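Local coordinates for protein putative acyl-CoA dehydrogenase (Burkholderia xenovorans, PDB 5JSC) that belongs to the acyl-CoA dehydrogenase family of tetrameric flavoproteins with helical and beta domains, and binds flavin-adenine dinucleotide, at residues G36-A39 with W40-N44; T85-T88 with R89-C92; K100-G103 with L104-F107; T263-A266 with A267-G271; E374-A377 with L378-Y381. One frame throughout, in Å; residues are numbered along the deposited sequence.

Interaction 1. Residues G36-A39 with W40-N44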
loop_
_atom_site.group_PDB
_atom_site.type_symbol
_atom_site.label_atom_id
_atom_site.label_comp_id
_atom_site.label_asym_id
_atom_site.label_seq_id
_atom_site.Cartn_x
_atom_site.Cartn_y
_atom_site.Cartn_z
ATOM N N GLY C 36 31.442 12.106 16.721
ATOM C CA GLY C 36 31.433 12.888 17.945
ATOM C C GLY C 36 30.073 12.919 18.612
ATOM O O GLY C 36 29.971 12.755 19.833
ATOM N N ILE C 37 29.008 13.124 17.829
ATOM C CA ILE C 37 27.695 13.180 18.465
ATOM C C ILE C 37 27.275 11.785 18.931
ATOM O O ILE C 37 26.627 11.649 19.974
ATOM C CB ILE C 37 26.648 13.846 17.542
ATOM C CG1 ILE C 37 25.317 14.014 18.280
ATOM C CG2 ILE C 37 26.459 13.086 16.234
ATOM C CD1 ILE C 37 25.392 14.942 19.471
ATOM N N GLU C 38 27.673 10.729 18.211
ATOM C CA GLU C 38 27.393 9.375 18.692
ATOM C C GLU C 38 28.067 9.111 20.033
ATOM O O GLU C 38 27.450 8.546 20.949
ATOM C CB GLU C 38 27.832 8.335 17.661
ATOM C CG GLU C 38 27.736 6.877 18.143
ATOM C CD GLU C 38 26.320 6.423 18.505
ATOM O OE1 GLU C 38 25.340 7.041 18.040
ATOM O OE2 GLU C 38 26.192 5.426 19.252
ATOM N N ALA C 39 29.339 9.501 20.169
ATOM C CA ALA C 39 30.028 9.320 21.439
ATOM C C ALA C 39 29.367 10.130 22.548
ATOM O O ALA C 39 29.262 9.663 23.691
ATOM C CB ALA C 39 31.502 9.708 21.300
ATOM N N TRP C 40 28.925 11.355 22.235
ATOM C CA TRP C 40 28.217 12.148 23.232
ATOM C C TRP C 40 26.950 11.433 23.688
ATOM O O TRP C 40 26.659 11.366 24.889
ATOM C CB TRP C 40 27.892 13.547 22.676
ATOM C CG TRP C 40 27.235 14.443 23.715
ATOM C CD1 TRP C 40 27.864 15.320 24.559
ATOM C CD2 TRP C 40 25.838 14.509 24.044
ATOM N NE1 TRP C 40 26.944 15.930 25.383
ATOM C CE2 TRP C 40 25.695 15.449 25.087
ATOM C CE3 TRP C 40 24.697 13.869 23.555
ATOM C CZ2 TRP C 40 24.458 15.760 25.650
ATOM C CZ3 TRP C 40 23.465 14.176 24.117
ATOM C CH2 TRP C 40 23.357 15.115 25.154
ATOM N N CYS C 41 26.201 10.863 22.743
ATOM C CA CYS C 41 24.984 10.132 23.094
ATOM C C CYS C 41 25.277 8.932 23.984
ATOM O O CYS C 41 24.559 8.688 24.962
ATOM C CB CYS C 41 24.272 9.673 21.827
ATOM S SG CYS C 41 23.491 11.002 20.922
ATOM N N ARG C 42 26.311 8.154 23.649
ATOM C CA ARG C 42 26.611 6.953 24.425
ATOM C C ARG C 42 27.022 7.292 25.846
ATOM O O ARG C 42 26.778 6.506 26.768
ATOM C CB ARG C 42 27.704 6.137 23.739
ATOM C CG ARG C 42 27.200 5.345 22.552
ATOM C CD ARG C 42 28.321 4.673 21.782
ATOM N NE ARG C 42 27.781 3.861 20.696
ATOM C CZ ARG C 42 28.441 3.531 19.589
ATOM N NH1 ARG C 42 27.845 2.787 18.664
ATOM N NH2 ARG C 42 29.682 3.952 19.395
ATOM N N ALA C 43 27.636 8.452 26.046
ATOM C CA ALA C 43 28.124 8.826 27.362
ATOM C C ALA C 43 27.116 9.614 28.186
ATOM O O ALA C 43 27.227 9.626 29.418
ATOM C CB ALA C 43 29.407 9.645 27.230
ATOM N N ASN C 44 26.141 10.269 27.550
ATOM C CA ASN C 44 25.262 11.194 28.250
ATOM C C ASN C 44 23.788 10.814 28.235
ATOM O O ASN C 44 23.010 11.407 28.993
ATOM C CB ASN C 44 25.408 12.606 27.665
ATOM C CG ASN C 44 26.723 13.239 28.022
ATOM O OD1 ASN C 44 26.887 13.759 29.125
ATOM N ND2 ASN C 44 27.680 13.195 27.099
#
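The last two turns of helix 28-44, in the helical N-terminal domain of the acyl-CoA dehydrogenase fold, bring E38 against R42 in an i to i+4 salt bridge on one flank and I37 against W40 and C41 on another. Four successive i+4 backbone bonds, from W40 N to G36 O through to A43 N to A39 O, define the alpha-helix; the N-H to acceptor angle falls to 142° in the last of them.

In the salt bridge, E38 OE2 lies 2.7 Å from R42 NE, and the carboxylate and guanidinium planes stand 82° apart, so this is no side-by-side, two-pronged pairing. OE2 comes in over one face of the guanidinium, and E38 CG sits above the centre of the flat group, 3.7 Å from R42 CZ. In E38, CG is anti to the backbone N (chi1 173°) and the bend at chi2 turns the carboxylate across to the R42 side chain, which runs extended from CG to NE to meet it. E38 OE1 is held separately by NE2 of H101 on helix 88-101, so the carboxylate has a partner on each oxygen.

On the apolar side, I37 CD1 approaches the six-membered part of the W40 indole, 4.3 Å from CE3, and I37 CG1 lies 4.4 Å from C41 SG. The indole also meets W69 edge-to-face. At the C-terminal end N44 turns its amide back over one face of that indole, and N44 ND2 donates to W40 O at 3.0 Å, with the acceptor close to the amide plane.

Interaction 2. Residues T85-T88 with R89-C92. With SO4 (sulfate ion), chain R; SO4 (sulfate ion), chain Q.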
loop_
_atom_site.group_PDB
_atom_site.type_symbol
_atom_site.label_atom_id
_atom_site.label_comp_id
_atom_site.label_asym_id
_atom_site.label_seq_id
_atom_site.Cartn_x
_atom_site.Cartn_y
_atom_site.Cartn_z
ATOM N N THR C 85 26.993 30.205 7.317
ATOM C CA THR C 85 25.801 29.489 6.895
ATOM C C THR C 85 25.491 28.405 7.912
ATOM O O THR C 85 26.346 27.996 8.701
ATOM C CB THR C 85 25.983 28.843 5.513
ATOM O OG1 THR C 85 26.963 27.800 5.601
ATOM C CG2 THR C 85 26.434 29.866 4.484
ATOM N N ILE C 86 24.250 27.941 7.890
ATOM C CA ILE C 86 23.864 26.772 8.670
ATOM C C ILE C 86 24.153 25.544 7.821
ATOM O O ILE C 86 23.634 25.416 6.707
ATOM C CB ILE C 86 22.387 26.843 9.093
ATOM C CG1 ILE C 86 22.204 27.966 10.129
ATOM C CG2 ILE C 86 21.914 25.485 9.631
ATOM C CD1 ILE C 86 20.777 28.357 10.386
ATOM N N ASP C 87 25.009 24.660 8.337
ATOM C CA ASP C 87 25.392 23.411 7.679
ATOM C C ASP C 87 24.234 22.431 7.843
ATOM O O ASP C 87 24.072 21.823 8.904
ATOM C CB ASP C 87 26.692 22.894 8.297
ATOM C CG ASP C 87 27.240 21.640 7.627
ATOM O OD1 ASP C 87 26.492 20.904 6.956
ATOM O OD2 ASP C 87 28.454 21.377 7.800
ATOM N N THR C 88 23.416 22.294 6.784
ATOM C CA THR C 88 22.225 21.453 6.855
ATOM C C THR C 88 22.593 19.998 7.081
ATOM O O THR C 88 21.919 19.288 7.833
ATOM C CB THR C 88 21.402 21.571 5.563
ATOM O OG1 THR C 88 21.426 22.923 5.094
ATOM C CG2 THR C 88 19.961 21.164 5.820
ATOM N N ARG C 89 23.658 19.531 6.430
ATOM C CA ARG C 89 24.083 18.150 6.637
ATOM C C ARG C 89 24.461 17.907 8.092
ATOM O O ARG C 89 24.136 16.856 8.666
ATOM C CB ARG C 89 25.252 17.822 5.709
ATOM C CG ARG C 89 24.826 17.721 4.240
ATOM C CD ARG C 89 26.008 17.715 3.283
ATOM N NE ARG C 89 26.599 19.043 3.182
ATOM C CZ ARG C 89 27.676 19.327 2.463
ATOM N NH1 ARG C 89 28.293 18.365 1.789
ATOM N NH2 ARG C 89 28.140 20.573 2.419
ATOM N N ALA C 90 25.146 18.869 8.711
ATOM C CA ALA C 90 25.506 18.726 10.116
ATOM C C ALA C 90 24.271 18.699 11.009
ATOM O O ALA C 90 24.146 17.824 11.877
ATOM C CB ALA C 90 26.455 19.848 10.531
ATOM N N VAL C 91 23.343 19.649 10.819
ATOM C CA VAL C 91 22.134 19.661 11.645
ATOM C C VAL C 91 21.371 18.348 11.496
ATOM O O VAL C 91 20.872 17.782 12.481
ATOM C CB VAL C 91 21.244 20.868 11.295
ATOM C CG1 VAL C 91 19.902 20.755 12.028
ATOM C CG2 VAL C 91 21.942 22.171 11.677
ATOM N N CYS C 92 21.299 17.829 10.269
ATOM C CA CYS C 92 20.603 16.568 10.038
ATOM C C CYS C 92 21.303 15.400 10.731
ATOM O O CYS C 92 20.643 14.560 11.355
ATOM C CB CYS C 92 20.472 16.317 8.536
ATOM S SG CYS C 92 19.211 17.363 7.773
HETATM S S SO4 R . 22.105 29.654 5.217
HETATM O O1 SO4 R . 22.669 29.099 3.994
HETATM O O2 SO4 R . 22.753 30.941 5.479
HETATM O O3 SO4 R . 20.670 29.858 5.025
HETATM O O4 SO4 R . 22.348 28.743 6.323
HETATM S S SO4 Q . 30.565 20.606 -0.194
HETATM O O1 SO4 Q . 31.843 20.787 -0.874
HETATM O O2 SO4 Q . 30.573 21.358 1.061
HETATM O O3 SO4 Q . 29.486 21.102 -1.040
HETATM O O4 SO4 Q . 30.351 19.187 0.079
#
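I86 meets V91 across the start of helix 88-101: I86 CG2 rests 3.9 Å from V91 CG2, the two branched side chains lying aslant. The backbone N of I86 is tied to O4 of one sulfate ion, probably from the crystallisation liquor, at 2.6 Å.

D87, next along, caps the helix. Its CG stands anti to the backbone N (chi1 -176°), which swings the carboxylate over the first turn, where D87 OD1 accepts from A90 N at 3.0 Å. The N-H to OD1 angle is 159°, and the N-H meets OD1 from well above the carboxylate plane. D87 O accepts from V91 N. R29 and H30 hold OD2 from helix 28-44.

T88 O takes the following i+4 bond from C92 N, while T88 OG1 is hydrogen-bonded to D326 OD1 and R325 NH1. R89 grips a second sulfate, probably also from the liquor, through two nearly straight bonds from NH1 and NH2, with the sulfur in the guanidinium plane. R89 NH1 also bonds to F25 O, and R89 NE forms a salt bridge to D326. An aspartate N-cap whose carboxylate accepts the amide three residues on is a classic helix start, here opening helix 88-101 of the N-terminal domain.

Interaction 3. Residues K100-G103 with L104-F107. With SO4 (sulfate ion), chain S.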
loop_
_atom_site.group_PDB
_atom_site.type_symbol
_atom_site.label_atom_id
_atom_site.label_comp_id
_atom_site.label_asym_id
_atom_site.label_seq_id
_atom_site.Cartn_x
_atom_site.Cartn_y
_atom_site.Cartn_z
ATOM N N LYS C 100 18.004 8.759 17.239
ATOM C CA LYS C 100 18.289 7.332 17.319
ATOM C C LYS C 100 18.483 6.866 18.760
ATOM O O LYS C 100 18.309 5.678 19.050
ATOM C CB LYS C 100 19.531 7.017 16.473
ATOM C CG LYS C 100 19.860 5.535 16.341
ATOM C CD LYS C 100 20.905 5.288 15.262
ATOM C CE LYS C 100 22.226 5.946 15.596
ATOM N NZ LYS C 100 23.253 5.682 14.540
ATOM N N HIS C 101 18.828 7.775 19.672
ATOM C CA HIS C 101 19.014 7.456 21.080
ATOM C C HIS C 101 17.915 7.987 21.986
ATOM O O HIS C 101 17.586 7.328 22.982
ATOM C CB HIS C 101 20.348 8.020 21.583
ATOM C CG HIS C 101 21.554 7.373 20.980
ATOM N ND1 HIS C 101 22.241 6.359 21.611
ATOM C CD2 HIS C 101 22.216 7.613 19.823
ATOM C CE1 HIS C 101 23.269 5.994 20.864
ATOM N NE2 HIS C 101 23.274 6.736 19.771
ATOM N N SER C 102 17.353 9.161 21.683
ATOM C CA SER C 102 16.471 9.852 22.625
ATOM C C SER C 102 15.629 10.883 21.897
ATOM O O SER C 102 16.173 11.841 21.332
ATOM C CB SER C 102 17.278 10.540 23.718
ATOM O OG SER C 102 16.459 11.443 24.441
ATOM N N GLY C 103 14.306 10.721 21.944
ATOM C CA GLY C 103 13.442 11.755 21.400
ATOM C C GLY C 103 13.547 13.071 22.146
ATOM O O GLY C 103 13.390 14.136 21.548
ATOM N N LEU C 104 13.813 13.021 23.456
ATOM C CA LEU C 104 13.952 14.249 24.237
ATOM C C LEU C 104 15.181 15.039 23.802
ATOM O O LEU C 104 15.125 16.268 23.654
ATOM C CB LEU C 104 14.039 13.923 25.729
ATOM C CG LEU C 104 12.866 13.170 26.363
ATOM C CD1 LEU C 104 13.260 12.601 27.720
ATOM C CD2 LEU C 104 11.677 14.081 26.501
ATOM N N ALA C 105 16.311 14.352 23.623
ATOM C CA ALA C 105 17.536 15.036 23.215
ATOM C C ALA C 105 17.408 15.610 21.809
ATOM O O ALA C 105 17.863 16.731 21.540
ATOM C CB ALA C 105 18.719 14.073 23.299
ATOM N N ASP C 106 16.792 14.859 20.896
ATOM C CA ASP C 106 16.539 15.388 19.560
ATOM C C ASP C 106 15.689 16.651 19.620
ATOM O O ASP C 106 16.005 17.659 18.972
ATOM C CB ASP C 106 15.845 14.340 18.694
ATOM C CG ASP C 106 15.304 14.943 17.415
ATOM O OD1 ASP C 106 16.136 15.338 16.575
ATOM O OD2 ASP C 106 14.061 15.048 17.256
ATOM N N PHE C 107 14.597 16.604 20.394
ATOM C CA PHE C 107 13.699 17.748 20.534
ATOM C C PHE C 107 14.445 18.978 21.038
ATOM O O PHE C 107 14.261 20.087 20.521
ATOM C CB PHE C 107 12.566 17.361 21.494
ATOM C CG PHE C 107 11.510 18.410 21.674
ATOM C CD1 PHE C 107 11.620 19.356 22.680
ATOM C CD2 PHE C 107 10.375 18.411 20.876
ATOM C CE1 PHE C 107 10.637 20.311 22.863
ATOM C CE2 PHE C 107 9.377 19.365 21.061
ATOM C CZ PHE C 107 9.519 20.310 22.060
HETATM S S SO4 S . 13.445 9.236 25.226
HETATM O O1 SO4 S . 14.379 8.404 25.982
HETATM O O2 SO4 S . 13.987 10.585 25.125
HETATM O O3 SO4 S . 12.155 9.268 25.910
HETATM O O4 SO4 S . 13.277 8.693 23.880
HETATM O O HOH W 1 12.082 14.376 19.034
#
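The backbone leaves the weakly bonded end of helix 88-101, is extended at S102 (phi/psi -161/119°) and turns helical again from G103, where D106 N to S102 O and F107 N to G103 O are the first two i+4 bonds.

S102 is the N-cap of the new helix. Its OG is anti to the backbone N, placing the hydroxyl over the first turn, where S102 OG accepts from A105 N at 3.0 Å with an N-H angle of 169°. The hydroxyl's own proton goes to a sulfate ion, probably from the crystallisation liquor: S102 OG to sulfate O2 is 2.7 Å. The same O2 accepts from L104 N at 3.0 Å, and O4 accepts from G103 N at the same length, so the anion is gripped by one hydroxyl and two amides at the amino end of the helix, a place where the helix dipole would probably favour negative charge. L104 CG comes tightly against the anion, 3.1 Å from sulfate O2. A105 CB lies against the S102 side chain, 3.8 Å from S102 CB.

A water bridges the first turn, donating to G103 O and to D106 OD2; the other carboxylate oxygen, OD1, is in a salt bridge with R95.

The cap thus forms the tight link between helix 88-101 and helix 103-122. A105 and D106 pack back on L98 of the former, L104 reaches helix 53-66, and the F107 ring stacks on H226, in the loop between strands 214-219 and 228-233.

Interaction 4. Residues T263-A266 with A267-G271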
loop_
_atom_site.group_PDB
_atom_site.type_symbol
_atom_site.label_atom_id
_atom_site.label_comp_id
_atom_site.label_asym_id
_atom_site.label_seq_id
_atom_site.Cartn_x
_atom_site.Cartn_y
_atom_site.Cartn_z
ATOM N N THR C 263 14.011 19.505 6.573
ATOM C CA THR C 263 14.910 18.384 6.304
ATOM C C THR C 263 15.435 17.776 7.603
ATOM O O THR C 263 15.659 16.559 7.679
ATOM C CB THR C 263 16.068 18.835 5.408
ATOM O OG1 THR C 263 15.540 19.561 4.292
ATOM C CG2 THR C 263 16.852 17.633 4.879
ATOM N N SER C 264 15.601 18.598 8.643
ATOM C CA SER C 264 16.025 18.072 9.934
ATOM C C SER C 264 14.938 17.231 10.598
ATOM O O SER C 264 15.268 16.307 11.345
ATOM C CB SER C 264 16.477 19.224 10.852
ATOM O OG SER C 264 15.397 19.810 11.566
ATOM N N VAL C 265 13.649 17.525 10.347
ATOM C CA VAL C 265 12.584 16.643 10.832
ATOM C C VAL C 265 12.662 15.304 10.126
ATOM O O VAL C 265 12.443 14.247 10.734
ATOM C CB VAL C 265 11.192 17.275 10.625
ATOM C CG1 VAL C 265 10.068 16.297 11.042
ATOM C CG2 VAL C 265 11.074 18.560 11.407
ATOM N N ALA C 266 12.946 15.331 8.823
ATOM C CA ALA C 266 13.185 14.093 8.094
ATOM C C ALA C 266 14.338 13.317 8.706
ATOM O O ALA C 266 14.265 12.091 8.843
ATOM C CB ALA C 266 13.454 14.399 6.624
ATOM N N ALA C 267 15.406 14.021 9.095
ATOM C CA ALA C 267 16.553 13.351 9.701
ATOM C C ALA C 267 16.192 12.731 11.049
ATOM O O ALA C 267 16.623 11.613 11.360
ATOM C CB ALA C 267 17.711 14.340 9.844
ATOM N N ALA C 268 15.405 13.437 11.865
ATOM C CA ALA C 268 14.975 12.850 13.135
ATOM C C ALA C 268 14.132 11.604 12.898
ATOM O O ALA C 268 14.320 10.583 13.573
ATOM C CB ALA C 268 14.198 13.868 13.971
ATOM N N SER C 269 13.207 11.667 11.937
ATOM C CA SER C 269 12.401 10.499 11.582
ATOM C C SER C 269 13.290 9.319 11.228
ATOM O O SER C 269 13.064 8.185 11.675
ATOM C CB SER C 269 11.498 10.828 10.389
ATOM O OG SER C 269 10.615 11.894 10.667
ATOM N N LEU C 270 14.307 9.583 10.414
ATOM C CA LEU C 270 15.258 8.560 10.008
ATOM C C LEU C 270 15.980 7.963 11.209
ATOM O O LEU C 270 16.175 6.745 11.277
ATOM C CB LEU C 270 16.249 9.186 9.023
ATOM C CG LEU C 270 17.501 8.407 8.642
ATOM C CD1 LEU C 270 17.119 7.108 7.945
ATOM C CD2 LEU C 270 18.379 9.274 7.727
ATOM N N GLY C 271 16.401 8.808 12.156
ATOM C CA GLY C 271 17.050 8.295 13.358
ATOM C C GLY C 271 16.147 7.386 14.174
ATOM O O GLY C 271 16.566 6.317 14.630
#
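S269 bonds back to V265 O with both its amide and its hydroxyl, a serine-to-carbonyl bond within a turn of helix 250-286, one of the long helices of the C-terminal helical domain. V265 O thus has two donors, S269 N at 2.9 Å and S269 OG at 3.0 Å, which come from opposite faces of the carbonyl plane. The hydroxyl can fold back because chi1 of S269 is -60°, which keeps OG beside the backbone N and anti to the carbonyl carbon; this satisfies a buried hydroxyl within its own helix.

The surrounding backbone bonds are regular: A267 N to T263 O, A268 N to S264 O and L270 N to A266 O all fall within 2.9-3.0 Å.

Further out, the mostly small side chains of this stretch pack on three neighbouring helices. A266 meets V318 of helix 298-325 and A342 of helix 332-356, A267 meets C92 and A268 meets R95 of helix 88-101, while S269 touches S343 and L270 reaches I311 and A315. The other serine has its hydroxyl held twice: S264 OG is hydrogen-bonded to F261 O, about one turn earlier in the same helix, and to R95 NH1.

Interaction 5. Residues E374-A377 with L378-Y381. With FAD (flavin-adenine dinucleotide), chain M.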
loop_
_atom_site.group_PDB
_atom_site.type_symbol
_atom_site.label_atom_id
_atom_site.label_comp_id
_atom_site.label_asym_id
_atom_site.label_seq_id
_atom_site.Cartn_x
_atom_site.Cartn_y
_atom_site.Cartn_z
ATOM N N GLU C 374 6.521 8.100 19.725
ATOM C CA GLU C 374 7.337 9.254 19.362
ATOM C C GLU C 374 7.126 9.671 17.910
ATOM O O GLU C 374 7.128 10.868 17.595
ATOM C CB GLU C 374 8.808 8.925 19.604
ATOM C CG GLU C 374 9.721 10.118 19.482
ATOM C CD GLU C 374 9.686 10.979 20.728
ATOM O OE1 GLU C 374 10.007 10.460 21.820
ATOM O OE2 GLU C 374 9.322 12.165 20.620
ATOM N N ILE C 375 6.972 8.708 16.999
ATOM C CA ILE C 375 7.014 9.068 15.585
ATOM C C ILE C 375 5.749 9.784 15.131
ATOM O O ILE C 375 5.798 10.551 14.162
ATOM C CB ILE C 375 7.276 7.816 14.721
ATOM C CG1 ILE C 375 7.602 8.199 13.268
ATOM C CG2 ILE C 375 6.099 6.829 14.789
ATOM C CD1 ILE C 375 8.847 9.077 13.123
ATOM N N ARG C 376 4.620 9.581 15.817
ATOM C CA ARG C 376 3.341 9.947 15.212
ATOM C C ARG C 376 3.253 11.444 14.940
ATOM O O ARG C 376 2.748 11.857 13.886
ATOM C CB ARG C 376 2.182 9.483 16.099
ATOM C CG ARG C 376 0.809 9.596 15.430
ATOM C CD ARG C 376 0.796 8.845 14.109
ATOM N NE ARG C 376 -0.404 9.019 13.289
ATOM C CZ ARG C 376 -0.583 10.044 12.454
ATOM N NH1 ARG C 376 0.324 11.018 12.403
ATOM N NH2 ARG C 376 -1.672 10.124 11.689
ATOM N N ALA C 377 3.784 12.274 15.850
ATOM C CA ALA C 377 3.691 13.719 15.665
ATOM C C ALA C 377 4.552 14.233 14.519
ATOM O O ALA C 377 4.264 15.311 13.994
ATOM C CB ALA C 377 4.088 14.458 16.946
ATOM N N LEU C 378 5.598 13.502 14.116
ATOM C CA LEU C 378 6.487 14.039 13.088
ATOM C C LEU C 378 5.830 14.056 11.717
ATOM O O LEU C 378 6.335 14.727 10.812
ATOM C CB LEU C 378 7.801 13.253 13.031
ATOM C CG LEU C 378 8.839 13.644 14.101
ATOM C CD1 LEU C 378 8.415 13.247 15.516
ATOM C CD2 LEU C 378 10.217 13.081 13.786
ATOM N N ARG C 379 4.713 13.344 11.547
ATOM C CA ARG C 379 3.923 13.424 10.330
ATOM C C ARG C 379 2.974 14.611 10.346
ATOM O O ARG C 379 2.258 14.831 9.362
ATOM C CB ARG C 379 3.148 12.110 10.143
ATOM C CG ARG C 379 4.083 10.901 9.934
ATOM C CD ARG C 379 3.359 9.585 10.166
ATOM N NE ARG C 379 2.140 9.517 9.355
ATOM C CZ ARG C 379 1.098 8.737 9.638
ATOM N NH1 ARG C 379 1.134 7.955 10.710
ATOM N NH2 ARG C 379 0.025 8.743 8.846
ATOM N N ILE C 380 2.986 15.395 11.425
ATOM C CA ILE C 380 2.050 16.494 11.628
ATOM C C ILE C 380 2.773 17.827 11.774
ATOM O O ILE C 380 2.438 18.806 11.090
ATOM C CB ILE C 380 1.132 16.229 12.846
ATOM C CG1 ILE C 380 0.267 14.990 12.579
ATOM C CG2 ILE C 380 0.256 17.447 13.148
ATOM C CD1 ILE C 380 -0.343 14.374 13.819
ATOM N N TYR C 381 3.802 17.879 12.627
ATOM C CA TYR C 381 4.427 19.170 12.849
ATOM C C TYR C 381 5.436 19.494 11.741
ATOM O O TYR C 381 5.832 18.637 10.947
ATOM C CB TYR C 381 5.041 19.247 14.257
ATOM C CG TYR C 381 6.254 18.408 14.661
ATOM C CD1 TYR C 381 7.434 18.417 13.922
ATOM C CD2 TYR C 381 6.253 17.699 15.868
ATOM C CE1 TYR C 381 8.552 17.696 14.339
ATOM C CE2 TYR C 381 7.375 16.986 16.296
ATOM C CZ TYR C 381 8.522 16.994 15.525
ATOM O OH TYR C 381 9.652 16.313 15.934
HETATM P PA FAD M . -5.092 21.463 10.649
HETATM O O1A FAD M . -4.475 22.663 10.035
HETATM O O2A FAD M . -6.540 21.590 11.130
HETATM O O5B FAD M . -4.969 20.267 9.612
HETATM C C5B FAD M . -5.590 19.002 9.911
HETATM C C4B FAD M . -5.145 18.054 8.828
HETATM O O4B FAD M . -5.673 18.506 7.567
HETATM C C3B FAD M . -3.644 18.010 8.577
HETATM O O3B FAD M . -2.938 17.218 9.536
HETATM C C2B FAD M . -3.580 17.450 7.154
HETATM O O2B FAD M . -3.682 16.026 7.183
HETATM C C1B FAD M . -4.849 18.042 6.516
HETATM N N9A FAD M . -4.629 19.155 5.600
HETATM C C8A FAD M . -4.029 20.356 5.879
HETATM N N7A FAD M . -4.050 21.208 4.884
HETATM C C5A FAD M . -4.709 20.519 3.873
HETATM C C6A FAD M . -5.067 20.877 2.561
HETATM N N6A FAD M . -4.781 22.060 2.007
HETATM N N1A FAD M . -5.727 19.961 1.816
HETATM C C2A FAD M . -5.994 18.765 2.357
HETATM N N3A FAD M . -5.706 18.316 3.584
HETATM C C4A FAD M . -5.063 19.250 4.298
HETATM N N1 FAD M . 3.500 24.734 15.851
HETATM C C2 FAD M . 4.261 25.849 16.081
HETATM O O2 FAD M . 3.943 26.965 15.637
HETATM N N3 FAD M . 5.402 25.745 16.832
HETATM C C4 FAD M . 5.890 24.587 17.405
HETATM O O4 FAD M . 6.876 24.621 18.135
HETATM C C4X FAD M . 5.108 23.416 17.138
HETATM N N5 FAD M . 5.468 22.295 17.699
HETATM C C5X FAD M . 4.605 21.214 17.609
HETATM C C6 FAD M . 4.899 20.061 18.334
HETATM C C7 FAD M . 4.018 18.987 18.363
HETATM C C7M FAD M . 4.355 17.777 19.198
HETATM C C8 FAD M . 2.819 19.056 17.627
HETATM C C8M FAD M . 1.833 17.913 17.635
HETATM C C9 FAD M . 2.533 20.198 16.887
HETATM C C9A FAD M . 3.410 21.279 16.877
HETATM N N10 FAD M . 3.100 22.488 16.219
HETATM C C10 FAD M . 3.914 23.586 16.356
HETATM C "C1'" FAD M . 1.816 22.608 15.514
HETATM C "C2'" FAD M . 1.816 21.943 14.141
HETATM O "O2'" FAD M . 2.629 22.671 13.222
HETATM C "C3'" FAD M . 0.382 21.882 13.615
HETATM O "O3'" FAD M . -0.294 20.953 14.450
HETATM C "C4'" FAD M . 0.275 21.440 12.156
HETATM O "O4'" FAD M . 0.746 22.493 11.313
HETATM C "C5'" FAD M . -1.145 21.066 11.782
HETATM O "O5'" FAD M . -1.992 22.197 12.074
HETATM P P FAD M . -3.362 21.875 12.885
HETATM O O1P FAD M . -3.085 21.067 14.106
HETATM O O2P FAD M . -4.093 23.161 13.121
HETATM O O3P FAD M . -4.210 20.975 11.879
#
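R376 and R379 share an acidic partner from across the subunit interface: D351 of the second subunit forms salt bridges with both R376 NE and R379 NH2. E344 of the same chain pairs with R379 NE, and R376 NH2 is hydrogen-bonded to Q355 of the second subunit. The two guanidinium groups lie stacked, their like charges probably offset by these acids. Centres are 3.5 Å apart and planes differ by 18°, with R379 NH1 lying over the centre of the R376 group, 3.2 Å from R376 CZ.

Backbone bonds shape the turn. L378 N donates to I375 O at 3.0 Å, an i+3 bond met from above the carbonyl plane. A377 O takes two donors at 2.9 Å each: Y381 N comes almost straight down the carbonyl bond (175°), whereas I380 N approaches from above its plane.

Packing follows. L378 CD1 lies 3.4 Å from E374 O, and I375 CD1 meets L378 CD2. A377 CB touches the Y381 ring, 4.0 Å from Y381 CD2. Y381 has CG between its backbone N and carbonyl carbon (chi1 68°), which folds the ring back over the turn, with L378 CA above the ring centre. Y381 CD2 also lies 3.6 Å from C7 of FAD, and I380 CG2 borders the ribityl chain.

I380 and Y381 are residues of the FAD pocket, so this turn after helix 367-376 carries the chain from a subunit interface, through the paired arginines, to the dimethylbenzene end of the flavin, within the C-terminal helical domain of the acyl-CoA dehydrogenase fold.

In the fold
Interactions 1, 2 and 3 belong to the N-terminal helical domain, 4 and 5 to the C-terminal one. Helix 88-101 is the common thread: interaction 2 caps its start, and interaction 3, centred about 18 Å away, takes in its end and the start of the next helix. Interaction 1 meets interaction 3 through E38 OE1 and H101 NE2, 2.7 Å apart. Interaction 4 touches interactions 2 and 3 across the domain boundary, with C92 O 3.3 Å from A267 CB, and interaction 5 within its own domain. Interaction 5 supplies I380 and Y381 to the FAD pocket; the V265 side chain lies about 9 Å from FAD, that of F107 about 5 Å. Interactions 1 and 5 are the most widely separated pair, about 25 Å between centres.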